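Flavin-containing monooxygenase (Allium sativum, PDB 6WPU) probably uses its FAD cofactor to oxygenate the sulfur of S-allyl-L-cysteine, a flavin-dependent S-monooxygenation in garlic. Local coordinates at residues 65-70 against 206-211. Residues are numbered along the deposited sequence; the frame is centred on the assembly and turned at random.
Sequences PDTEPD and NYRIPE
R208 reaches across to the backbone of D66 and takes hold of its carbonyl: NH2 lies 3.0 Å from D66 O, within that carbonyl's plane, although the oxygen is tilted 29° from the guanidinium plane. NE adds only a weak bond to D66 O; its stronger acceptor is T64 O, in the residue just ahead of P65. At the far end of the guanidinium, NH1 donates to Y207 O at 2.9 Å, almost flat with the group, and also to H205 O, so carbonyls from both loops fix its rotation. The bend at chi2 (-60°) turns the arginine chain alongside T67, the two side chains running past each other in opposite directions; T67 CG2 lies over one guanidinium face, toward its rim, and packs 3.6 Å from R208 CG. The same methyl also sits 3.3 Å from N206 O, touching both residues.

N206 works in the opposite sense, offering a side-chain acceptor to the other backbone. Its OD1 receives E68 N at 2.9 Å in a nearly straight bond (165°), with the donor above the amide plane, while ND2 donates to S73 OG. The E68 and N206 side chains cross at about a right angle, and E68 carries its carboxylate on to a salt bridge with R78. Cut back to an alanine, R208 would lose its guanidinium, which is likely to leave D66 O without these donors and the T67 methyl without its cover on that side.

The contact therefore ties the long loop after strand 47-52 to the one after strand 200-203, about 8 Å from FAD at the R208 side chain; the arginine's positive charge is probably offset in part by the carbonyl dipoles around it.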
loop_
_atom_site.group_PDB
_atom_site.type_symbol
_atom_site.label_atom_id
_atom_site.label_comp_id
_atom_site.label_asym_id
_atom_site.label_seq_id
_atom_site.Cartn_x
_atom_site.Cartn_y
_atom_site.Cartn_z
ATOM N N PRO A 65 6.621 -16.534 -5.671
ATOM C CA PRO A 65 7.567 -17.139 -4.724
ATOM C C PRO A 65 8.958 -16.546 -4.832
ATOM O O PRO A 65 9.791 -16.838 -3.969
ATOM C CB PRO A 65 7.569 -18.626 -5.114
ATOM C CG PRO A 65 6.587 -18.775 -6.230
ATOM C CD PRO A 65 6.332 -17.422 -6.807
ATOM N N ASP A 66 9.233 -15.752 -5.872
ATOM C CA ASP A 66 10.511 -15.057 -5.982
ATOM C C ASP A 66 10.735 -14.200 -4.755
ATOM O O ASP A 66 9.796 -13.585 -4.234
ATOM C CB ASP A 66 10.547 -14.137 -7.212
ATOM C CG ASP A 66 10.466 -14.881 -8.535
ATOM O OD1 ASP A 66 10.474 -16.131 -8.553
ATOM O OD2 ASP A 66 10.384 -14.187 -9.579
ATOM N N THR A 67 11.991 -14.141 -4.306
ATOM C CA THR A 67 12.412 -13.219 -3.261
ATOM C C THR A 67 13.740 -12.598 -3.665
ATOM O O THR A 67 14.436 -13.092 -4.556
ATOM C CB THR A 67 12.578 -13.899 -1.897
ATOM O OG1 THR A 67 13.568 -14.921 -2.011
ATOM C CG2 THR A 67 11.282 -14.520 -1.438
ATOM N N GLU A 68 14.096 -11.522 -2.988
ATOM C CA GLU A 68 15.322 -10.842 -3.370
ATOM C C GLU A 68 16.538 -11.596 -2.825
ATOM O O GLU A 68 16.467 -12.215 -1.763
ATOM C CB GLU A 68 15.293 -9.399 -2.871
ATOM C CG GLU A 68 14.176 -8.620 -3.606
ATOM C CD GLU A 68 14.023 -7.155 -3.199
ATOM O OE1 GLU A 68 14.839 -6.651 -2.381
ATOM O OE2 GLU A 68 13.066 -6.510 -3.712
ATOM N N PRO A 69 17.649 -11.604 -3.570
ATOM C CA PRO A 69 18.825 -12.372 -3.122
ATOM C C PRO A 69 19.367 -11.911 -1.774
ATOM O O PRO A 69 19.942 -12.717 -1.042
ATOM C CB PRO A 69 19.843 -12.151 -4.251
ATOM C CG PRO A 69 19.044 -11.681 -5.413
ATOM C CD PRO A 69 17.851 -10.967 -4.880
ATOM N N ASP A 70 19.199 -10.634 -1.421
ATOM C CA ASP A 70 19.561 -10.138 -0.098
ATOM C C ASP A 70 18.337 -10.273 0.800
ATOM O O ASP A 70 17.351 -9.544 0.595
ATOM C CB ASP A 70 20.017 -8.676 -0.184
ATOM C CG ASP A 70 20.298 -8.048 1.179
ATOM O OD1 ASP A 70 20.233 -8.746 2.211
ATOM O OD2 ASP A 70 20.587 -6.837 1.219
ATOM N N ASN A 206 10.542 -10.352 2.030
ATOM C CA ASN A 206 10.960 -11.609 1.433
ATOM C C ASN A 206 10.284 -12.817 2.076
ATOM O O ASN A 206 10.681 -13.955 1.802
ATOM C CB ASN A 206 12.485 -11.723 1.502
ATOM C CG ASN A 206 13.166 -10.640 0.684
ATOM O OD1 ASN A 206 12.887 -10.496 -0.505
ATOM N ND2 ASN A 206 14.034 -9.858 1.315
ATOM N N TYR A 207 9.255 -12.607 2.903
ATOM C CA TYR A 207 8.583 -13.742 3.525
ATOM C C TYR A 207 7.548 -14.307 2.561
ATOM O O TYR A 207 6.730 -13.563 2.008
ATOM C CB TYR A 207 7.911 -13.362 4.851
ATOM C CG TYR A 207 7.151 -14.564 5.375
ATOM C CD1 TYR A 207 7.844 -15.683 5.876
ATOM C CD2 TYR A 207 5.770 -14.633 5.286
ATOM C CE1 TYR A 207 7.164 -16.812 6.316
ATOM C CE2 TYR A 207 5.072 -15.772 5.722
ATOM C CZ TYR A 207 5.786 -16.854 6.231
ATOM O OH TYR A 207 5.126 -17.973 6.654
ATOM N N ARG A 208 7.576 -15.626 2.362
ATOM C CA ARG A 208 6.635 -16.263 1.444
ATOM C C ARG A 208 5.874 -17.417 2.080
ATOM O O ARG A 208 4.644 -17.488 1.955
ATOM C CB ARG A 208 7.359 -16.777 0.199
ATOM C CG ARG A 208 7.945 -15.651 -0.670
ATOM C CD ARG A 208 6.859 -14.694 -1.177
ATOM N NE ARG A 208 7.480 -13.687 -2.023
ATOM C CZ ARG A 208 7.840 -12.480 -1.605
ATOM N NH1 ARG A 208 7.601 -12.101 -0.343
ATOM N NH2 ARG A 208 8.423 -11.648 -2.462
ATOM N N ILE A 209 6.586 -18.335 2.739
ATOM C CA ILE A 209 5.996 -19.594 3.189
ATOM C C ILE A 209 6.608 -19.992 4.526
ATOM O O ILE A 209 7.738 -19.593 4.839
ATOM C CB ILE A 209 6.176 -20.716 2.143
ATOM C CG1 ILE A 209 7.659 -20.931 1.810
ATOM C CG2 ILE A 209 5.334 -20.424 0.895
ATOM C CD1 ILE A 209 7.974 -22.311 1.165
ATOM N N PRO A 210 5.900 -20.770 5.341
ATOM C CA PRO A 210 6.399 -21.078 6.688
ATOM C C PRO A 210 7.268 -22.326 6.781
ATOM O O PRO A 210 7.978 -22.482 7.780
ATOM C CB PRO A 210 5.111 -21.254 7.502
ATOM C CG PRO A 210 4.116 -21.783 6.492
ATOM C CD PRO A 210 4.490 -21.167 5.153
ATOM N N GLU A 211 7.226 -23.226 5.794
ATOM C CA GLU A 211 7.953 -24.495 5.916
ATOM C C GLU A 211 9.443 -24.351 6.267
ATOM O O GLU A 211 9.921 -25.124 7.115
ATOM C CB GLU A 211 7.795 -25.313 4.623
ATOM C CG GLU A 211 6.433 -25.981 4.439
ATOM C CD GLU A 211 5.359 -25.030 3.874
ATOM O OE1 GLU A 211 5.619 -23.813 3.753
ATOM O OE2 GLU A 211 4.248 -25.506 3.559
#